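Local coordinates for protein prolyl-ACP dehydrogenase (Oscillatoria sp., PDB 4IRN) that oxidises a prolyl group carried on an acyl carrier protein, using FAD, in the biosynthesis of the cyanotoxin anatoxin-a, at residues 175-180 and 206-211; 186-191 and 250-255. All coordinates share one frame; numbering follows the deposited sequence.

Contact 1 of 2, residues 175-180 and 206-211; sequences KTTAQK and FATIDP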
ATOM      1  N   LYS A 175      -1.557   9.817 -36.712  1.00 30.11           N
ATOM      2  CA  LYS A 175      -2.236  10.404 -37.856  1.00 29.36           C
ATOM      3  C   LYS A 175      -1.305  11.228 -38.754  1.00 32.92           C
ATOM      4  O   LYS A 175      -1.646  11.440 -39.911  1.00 32.56           O
ATOM      5  CB  LYS A 175      -3.501  11.180 -37.435  1.00 31.49           C
ATOM      6  CG  LYS A 175      -4.597  10.332 -36.755  1.00 45.01           C
ATOM      7  CD  LYS A 175      -5.241   9.242 -37.669  1.00 55.54           C
ATOM      8  CE  LYS A 175      -6.051   8.188 -36.927  1.00 60.33           C
ATOM      9  NZ  LYS A 175      -5.739   6.794 -37.376  1.00 62.89           N
ATOM     10  N   THR A 176      -0.126  11.671 -38.243  1.00 28.80           N
ATOM     11  CA  THR A 176       0.873  12.442 -39.007  1.00 28.28           C
ATOM     12  C   THR A 176       1.291  11.663 -40.247  1.00 32.09           C
ATOM     13  O   THR A 176       1.924  10.614 -40.137  1.00 30.71           O
ATOM     14  CB  THR A 176       2.062  12.918 -38.121  1.00 33.01           C
ATOM     15  OG1 THR A 176       1.560  13.735 -37.062  1.00 32.16           O
ATOM     16  CG2 THR A 176       3.096  13.715 -38.900  1.00 29.24           C
ATOM     17  N   THR A 177       0.866  12.149 -41.417  1.00 30.00           N
ATOM     18  CA  THR A 177       1.139  11.501 -42.698  1.00 30.08           C
ATOM     19  C   THR A 177       2.364  12.060 -43.387  1.00 35.15           C
ATOM     20  O   THR A 177       2.666  13.243 -43.241  1.00 34.57           O
ATOM     21  CB  THR A 177      -0.091  11.522 -43.627  1.00 34.60           C
ATOM     22  OG1 THR A 177      -0.586  12.860 -43.770  1.00 34.94           O
ATOM     23  CG2 THR A 177      -1.182  10.586 -43.168  1.00 29.97           C
ATOM     24  N   ALA A 178       3.058  11.201 -44.148  1.00 33.28           N
ATOM     25  CA  ALA A 178       4.226  11.544 -44.947  1.00 33.36           C
ATOM     26  C   ALA A 178       4.006  11.047 -46.380  1.00 38.95           C
ATOM     27  O   ALA A 178       4.093   9.840 -46.636  1.00 39.32           O
ATOM     28  CB  ALA A 178       5.473  10.926 -44.347  1.00 33.88           C
ATOM     29  N   GLN A 179       3.631  11.977 -47.284  1.00 35.87           N
ATOM     30  CA  GLN A 179       3.382  11.667 -48.690  1.00 35.99           C
ATOM     31  C   GLN A 179       4.610  11.932 -49.567  1.00 39.44           C
ATOM     32  O   GLN A 179       5.110  13.055 -49.600  1.00 38.65           O
ATOM     33  CB  GLN A 179       2.111  12.357 -49.227  1.00 37.60           C
ATOM     34  CG  GLN A 179       0.812  11.576 -48.945  1.00 58.95           C
ATOM     35  CD  GLN A 179       0.812  10.166 -49.512  1.00 81.12           C
ATOM     36  OE1 GLN A 179       1.067   9.941 -50.703  1.00 75.22           O
ATOM     37  NE2 GLN A 179       0.520   9.182 -48.665  1.00 74.98           N
ATOM     38  N   LYS A 180       5.097  10.889 -50.246  1.00 36.39           N
ATOM     39  CA  LYS A 180       6.256  10.908 -51.143  1.00 36.58           C
ATOM     40  C   LYS A 180       5.972  11.654 -52.464  1.00 41.38           C
ATOM     41  O   LYS A 180       4.880  11.545 -53.007  1.00 41.31           O
ATOM     42  CB  LYS A 180       6.732   9.461 -51.402  1.00 38.81           C
ATOM     43  CG  LYS A 180       8.164   9.346 -51.869  1.00 51.79           C
ATOM     44  CD  LYS A 180       8.612   7.920 -52.006  1.00 63.90           C
ATOM     45  CE  LYS A 180      10.115   7.904 -52.179  1.00 73.83           C
ATOM     46  NZ  LYS A 180      10.684   6.550 -52.258  1.00 83.58           N
ATOM     47  N   PHE A 206       8.033  10.994 -35.994  1.00 15.88           N
ATOM     48  CA  PHE A 206       7.404   9.704 -36.278  1.00 15.60           C
ATOM     49  C   PHE A 206       6.122   9.942 -37.055  1.00 18.18           C
ATOM     50  O   PHE A 206       5.192  10.546 -36.534  1.00 17.73           O
ATOM     51  CB  PHE A 206       7.187   8.902 -34.978  1.00 17.18           C
ATOM     52  CG  PHE A 206       8.489   8.338 -34.451  1.00 18.26           C
ATOM     53  CD1 PHE A 206       9.311   9.094 -33.615  1.00 20.53           C
ATOM     54  CD2 PHE A 206       8.904   7.061 -34.804  1.00 20.07           C
ATOM     55  CE1 PHE A 206      10.539   8.585 -33.163  1.00 20.99           C
ATOM     56  CE2 PHE A 206      10.123   6.548 -34.337  1.00 23.35           C
ATOM     57  CZ  PHE A 206      10.931   7.313 -33.517  1.00 20.98           C
ATOM     58  N   ALA A 207       6.107   9.534 -38.323  1.00 15.56           N
ATOM     59  CA  ALA A 207       4.979   9.718 -39.245  1.00 15.66           C
ATOM     60  C   ALA A 207       4.581   8.398 -39.936  1.00 19.68           C
ATOM     61  O   ALA A 207       5.204   7.367 -39.689  1.00 18.62           O
ATOM     62  CB  ALA A 207       5.332  10.779 -40.289  1.00 16.46           C
ATOM     63  N   THR A 208       3.533   8.432 -40.784  1.00 17.14           N
ATOM     64  CA  THR A 208       3.057   7.260 -41.526  1.00 16.78           C
ATOM     65  C   THR A 208       2.989   7.510 -43.036  1.00 21.75           C
ATOM     66  O   THR A 208       2.513   8.562 -43.466  1.00 21.34           O
ATOM     67  CB  THR A 208       1.777   6.657 -40.891  1.00 18.89           C
ATOM     68  OG1 THR A 208       1.458   5.419 -41.530  1.00 19.26           O
ATOM     69  CG2 THR A 208       0.571   7.602 -40.925  1.00 12.18           C
ATOM     70  N   ILE A 209       3.492   6.553 -43.835  1.00 19.26           N
ATOM     71  CA  ILE A 209       3.457   6.657 -45.302  1.00 19.62           C
ATOM     72  C   ILE A 209       2.039   6.375 -45.827  1.00 25.10           C
ATOM     73  O   ILE A 209       1.616   6.975 -46.818  1.00 25.09           O
ATOM     74  CB  ILE A 209       4.543   5.813 -46.015  1.00 22.22           C
ATOM     75  CG1 ILE A 209       4.564   4.350 -45.512  1.00 21.74           C
ATOM     76  CG2 ILE A 209       5.902   6.487 -45.885  1.00 22.82           C
ATOM     77  CD1 ILE A 209       5.069   3.325 -46.495  1.00 26.35           C
ATOM     78  N   ASP A 210       1.305   5.480 -45.125  1.00 22.09           N
ATOM     79  CA  ASP A 210      -0.078   5.101 -45.402  1.00 21.59           C
ATOM     80  C   ASP A 210      -0.764   4.663 -44.107  1.00 24.26           C
ATOM     81  O   ASP A 210      -0.372   3.647 -43.533  1.00 24.68           O
ATOM     82  CB  ASP A 210      -0.159   4.001 -46.476  1.00 23.62           C
ATOM     83  CG  ASP A 210      -1.558   3.685 -47.001  1.00 37.68           C
ATOM     84  OD1 ASP A 210      -2.494   4.502 -46.774  1.00 39.89           O
ATOM     85  OD2 ASP A 210      -1.717   2.639 -47.652  1.00 44.54           O
ATOM     86  N   PRO A 211      -1.801   5.406 -43.648  1.00 19.92           N
ATOM     87  CA  PRO A 211      -2.505   5.027 -42.402  1.00 19.33           C
ATOM     88  C   PRO A 211      -3.226   3.673 -42.429  1.00 21.08           C
ATOM     89  O   PRO A 211      -3.473   3.101 -41.365  1.00 20.80           O
ATOM     90  CB  PRO A 211      -3.482   6.186 -42.171  1.00 21.17           C
ATOM     91  CG  PRO A 211      -2.991   7.303 -43.054  1.00 25.74           C
ATOM     92  CD  PRO A 211      -2.368   6.641 -44.226  1.00 21.42           C
TER
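Thr177 and Thr208 form a single backbone bridge, CA to CA 4.8 Å, where strands 177-180 and 206-208 meet with their N-to-C directions 60° apart. Two bonds make it: Thr208 N gives to Thr176 O and Ala178 N to Thr208 O, 2.8 Å each. Just past the bridge, the CA of Ile209 turns its hydrogen to Ala178 O (CA to O 3.5 Å). The contact joins the two sheets of the middle beta domain of the acyl-CoA dehydrogenase fold: 177-181 is an outermost strand of the antiparallel sheet, whereas 202-208 runs inside the mixed sheet, between 158-161 and 218-224. Towards the interior, Ala178 CB meets Ala207 CB at 4.1 Å; both methyls also touch Leu187 and Phe221, which come from one sheet each. The CG2 methyl of Thr176 also touches Ala207 CB, while its OG1 is bonded to Glu164. On the outer side Thr177 puts OG1 between backbone N and carbonyl carbon (chi1 53°), which leaves CG2 beside the N, where it touches Pro211 CG at 3.8 Å and Thr208 CG2 at 4.1 Å. Gln179, bent at chi2, folds its amide back so that NE2 lies 3.1 Å from Ile209 O, though at too poor an angle for a hydrogen bond.

Contact 2 of 2, residues 186-191 and 250-255; sequences ILNGYK and RLENCE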
ATOM      1  N   ILE A 186       6.149  14.920 -48.087  1.00 29.82           N
ATOM      2  CA  ILE A 186       5.309  16.015 -47.611  1.00 29.62           C
ATOM      3  C   ILE A 186       4.671  15.577 -46.297  1.00 33.71           C
ATOM      4  O   ILE A 186       3.837  14.662 -46.281  1.00 32.62           O
ATOM      5  CB  ILE A 186       4.242  16.458 -48.642  1.00 32.72           C
ATOM      6  CG1 ILE A 186       4.716  16.496 -50.129  1.00 33.01           C
ATOM      7  CG2 ILE A 186       3.439  17.673 -48.163  1.00 33.68           C
ATOM      8  CD1 ILE A 186       5.869  17.326 -50.588  1.00 39.90           C
ATOM      9  N   LEU A 187       5.085  16.224 -45.192  1.00 30.82           N
ATOM     10  CA  LEU A 187       4.596  15.908 -43.850  1.00 30.35           C
ATOM     11  C   LEU A 187       3.516  16.857 -43.358  1.00 35.17           C
ATOM     12  O   LEU A 187       3.662  18.084 -43.440  1.00 34.96           O
ATOM     13  CB  LEU A 187       5.745  15.806 -42.842  1.00 30.10           C
ATOM     14  CG  LEU A 187       6.377  14.426 -42.695  1.00 34.66           C
ATOM     15  CD1 LEU A 187       7.429  14.177 -43.771  1.00 34.43           C
ATOM     16  CD2 LEU A 187       7.002  14.271 -41.325  1.00 38.23           C
ATOM     17  N   ASN A 188       2.420  16.275 -42.859  1.00 32.07           N
ATOM     18  CA  ASN A 188       1.264  16.989 -42.314  1.00 31.74           C
ATOM     19  C   ASN A 188       0.772  16.278 -41.054  1.00 35.43           C
ATOM     20  O   ASN A 188       0.625  15.053 -41.056  1.00 35.13           O
ATOM     21  CB  ASN A 188       0.146  17.090 -43.360  1.00 31.30           C
ATOM     22  CG  ASN A 188       0.378  18.157 -44.391  1.00 48.32           C
ATOM     23  OD1 ASN A 188       0.120  19.339 -44.152  1.00 43.29           O
ATOM     24  ND2 ASN A 188       0.867  17.761 -45.559  1.00 39.84           N
ATOM     25  N   GLY A 189       0.560  17.045 -39.991  1.00 31.92           N
ATOM     26  CA  GLY A 189       0.109  16.518 -38.706  1.00 31.76           C
ATOM     27  C   GLY A 189       0.302  17.449 -37.529  1.00 35.81           C
ATOM     28  O   GLY A 189       0.751  18.590 -37.688  1.00 35.93           O
ATOM     29  N   TYR A 190      -0.053  16.967 -36.337  1.00 32.24           N
ATOM     30  CA  TYR A 190       0.071  17.736 -35.099  1.00 32.34           C
ATOM     31  C   TYR A 190       0.633  16.850 -34.004  1.00 33.55           C
ATOM     32  O   TYR A 190       0.152  15.734 -33.798  1.00 33.55           O
ATOM     33  CB  TYR A 190      -1.279  18.376 -34.720  1.00 34.72           C
ATOM     34  CG  TYR A 190      -1.433  18.885 -33.300  1.00 38.41           C
ATOM     35  CD1 TYR A 190      -0.648  19.932 -32.818  1.00 40.69           C
ATOM     36  CD2 TYR A 190      -2.441  18.408 -32.482  1.00 40.25           C
ATOM     37  CE1 TYR A 190      -0.824  20.443 -31.529  1.00 41.86           C
ATOM     38  CE2 TYR A 190      -2.656  18.938 -31.213  1.00 41.68           C
ATOM     39  CZ  TYR A 190      -1.843  19.955 -30.740  1.00 50.88           C
ATOM     40  OH  TYR A 190      -2.051  20.450 -29.477  1.00 54.89           O
ATOM     41  N   LYS A 191       1.700  17.326 -33.357  1.00 26.77           N
ATOM     42  CA  LYS A 191       2.362  16.609 -32.273  1.00 25.18           C
ATOM     43  C   LYS A 191       2.296  17.448 -31.018  1.00 28.34           C
ATOM     44  O   LYS A 191       2.832  18.569 -31.014  1.00 27.12           O
ATOM     45  CB  LYS A 191       3.838  16.291 -32.593  1.00 26.03           C
ATOM     46  CG  LYS A 191       4.099  15.457 -33.844  1.00 21.47           C
ATOM     47  CD  LYS A 191       3.838  13.988 -33.645  1.00 21.39           C
ATOM     48  CE  LYS A 191       4.155  13.162 -34.866  1.00 14.93           C
ATOM     49  NZ  LYS A 191       3.770  11.739 -34.649  1.00 10.54           N
ATOM     50  N   ARG A 250       3.199  21.656 -35.001  1.00 23.59           N
ATOM     51  CA  ARG A 250       2.268  21.483 -36.125  1.00 23.72           C
ATOM     52  C   ARG A 250       3.058  21.478 -37.418  1.00 27.27           C
ATOM     53  O   ARG A 250       3.948  22.312 -37.591  1.00 26.79           O
ATOM     54  CB  ARG A 250       1.167  22.558 -36.146  1.00 24.92           C
ATOM     55  CG  ARG A 250       0.108  22.311 -35.077  1.00 41.07           C
ATOM     56  CD  ARG A 250      -0.920  23.415 -34.929  1.00 54.19           C
ATOM     57  NE  ARG A 250      -1.873  23.103 -33.859  1.00 62.49           N
ATOM     58  CZ  ARG A 250      -3.010  23.758 -33.647  1.00 75.89           C
ATOM     59  NH1 ARG A 250      -3.354  24.777 -34.427  1.00 66.13           N
ATOM     60  NH2 ARG A 250      -3.816  23.397 -32.656  1.00 59.09           N
ATOM     61  N   LEU A 251       2.778  20.498 -38.294  1.00 23.42           N
ATOM     62  CA  LEU A 251       3.433  20.348 -39.593  1.00 22.82           C
ATOM     63  C   LEU A 251       2.419  20.646 -40.687  1.00 25.91           C
ATOM     64  O   LEU A 251       1.391  19.967 -40.770  1.00 25.39           O
ATOM     65  CB  LEU A 251       4.035  18.938 -39.767  1.00 22.81           C
ATOM     66  CG  LEU A 251       5.070  18.521 -38.732  1.00 27.61           C
ATOM     67  CD1 LEU A 251       4.870  17.088 -38.322  1.00 27.95           C
ATOM     68  CD2 LEU A 251       6.465  18.727 -39.253  1.00 30.35           C
ATOM     69  N   GLU A 252       2.686  21.695 -41.479  1.00 22.35           N
ATOM     70  CA  GLU A 252       1.839  22.119 -42.583  1.00 22.45           C
ATOM     71  C   GLU A 252       2.603  22.057 -43.897  1.00 24.76           C
ATOM     72  O   GLU A 252       3.301  23.004 -44.242  1.00 23.80           O
ATOM     73  CB  GLU A 252       1.224  23.511 -42.301  1.00 24.29           C
ATOM     74  CG  GLU A 252      -0.228  23.454 -41.809  1.00 39.18           C
ATOM     75  CD  GLU A 252      -1.230  22.803 -42.745  1.00 70.43           C
ATOM     76  OE1 GLU A 252      -1.400  23.299 -43.882  1.00 69.89           O
ATOM     77  OE2 GLU A 252      -1.883  21.819 -42.328  1.00 67.35           O
ATOM     78  N   ASN A 253       2.493  20.916 -44.611  1.00 21.15           N
ATOM     79  CA  ASN A 253       3.183  20.637 -45.887  1.00 21.09           C
ATOM     80  C   ASN A 253       4.702  20.814 -45.769  1.00 25.42           C
ATOM     81  O   ASN A 253       5.353  21.438 -46.609  1.00 24.74           O
ATOM     82  CB  ASN A 253       2.588  21.421 -47.072  1.00 20.64           C
ATOM     83  CG  ASN A 253       1.141  21.103 -47.318  1.00 50.27           C
ATOM     84  OD1 ASN A 253       0.792  20.023 -47.817  1.00 46.02           O
ATOM     85  ND2 ASN A 253       0.263  22.038 -46.965  1.00 45.16           N
ATOM     86  N   CYS A 254       5.246  20.259 -44.692  1.00 23.06           N
ATOM     87  CA  CYS A 254       6.658  20.285 -44.354  1.00 22.75           C
ATOM     88  C   CYS A 254       7.419  19.322 -45.277  1.00 24.35           C
ATOM     89  O   CYS A 254       7.191  18.111 -45.229  1.00 22.51           O
ATOM     90  CB  CYS A 254       6.833  19.922 -42.884  1.00 23.52           C
ATOM     91  SG  CYS A 254       8.343  20.563 -42.135  1.00 27.90           S
ATOM     92  N   GLU A 255       8.268  19.878 -46.167  1.00 21.66           N
ATOM     93  CA  GLU A 255       9.064  19.094 -47.110  1.00 21.66           C
ATOM     94  C   GLU A 255      10.382  18.623 -46.514  1.00 25.61           C
ATOM     95  O   GLU A 255      11.106  19.415 -45.907  1.00 24.52           O
ATOM     96  CB  GLU A 255       9.324  19.862 -48.411  1.00 23.08           C
ATOM     97  CG  GLU A 255       8.151  19.849 -49.373  1.00 36.27           C
ATOM     98  CD  GLU A 255       8.409  20.454 -50.736  1.00 62.75           C
ATOM     99  OE1 GLU A 255       9.429  21.163 -50.910  1.00 58.36           O
ATOM    100  OE2 GLU A 255       7.554  20.251 -51.626  1.00 60.05           O
TER
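Leu187 faces both Asn253 and Cys254, a G1 beta bulge that shifts the register by one residue where antiparallel strands 184-191 and 249-257 run side by side in the middle beta domain. Asn253 takes the left-handed backbone conformation (phi 55°) usual at the first bulge position. Within the bulge Leu187 and Cys254 exchange two backbone bonds, Leu187 N to Cys254 O at 2.8 Å and Cys254 N to Leu187 O; beyond it Gly189 and Leu251 exchange a second pair. The Asn188 side chain spans the offset. Its CB lies 4.1 Å from Leu251 O, and CG, anti to the carbonyl carbon (chi1 -78°), comes to 3.5 Å from Asn253 N. OD1 then accepts from Asn253 N at 2.9 Å, with the donor above its carbonyl plane, and ND2 gives to Asn253 OD1 at 3.2 Å. That acceptor lies close to the plane of the Asn188 amide, but ND2 approaches it from above the Asn253 carbonyl plane, and the two amide planes are 78° apart. Nearby, Ile186 CG2 packs on Asn253, while its CD1 rests along the Glu255 chain, 3.6 Å from CG; the Glu255 carboxylate is salt-bridged to Lys184. Leu187, Leu251 and Cys254 turn to the face covered by Ile205 and Ile223 of the other sheet. At the far end the extended Arg250 chain makes a cation-pi contact: CZ stands over the Tyr190 ring, 4.8 Å from its centroid, with the guanidinium nearly perpendicular and its edge turned to Tyr190 CE1.

In the fold
Contacts 1 and 2 have centres about 9 Å apart. Strand 184-191, which carries one side of contact 2, pairs also with strand 177-181 of contact 1, through Gln179 O and Ile186 N (2.6 Å, a probable hydrogen bond). Beside that pairing, Thr176 CG2 packs on Asn188 O at 3.5 Å. Lys191 ties the contacts again, its NZ probably bonded to Phe206 O at 2.6 Å and salt-bridged to Glu164. Of the two, contact 1 comes nearer FAD, through Phe206 at the start of its second segment: between nearest atoms, the Phe206 side chain is about 3 Å from that of His160, an FAD-binding residue, and about 7 Å from FAD itself, against about 11 Å for the Tyr190 side chain of contact 2.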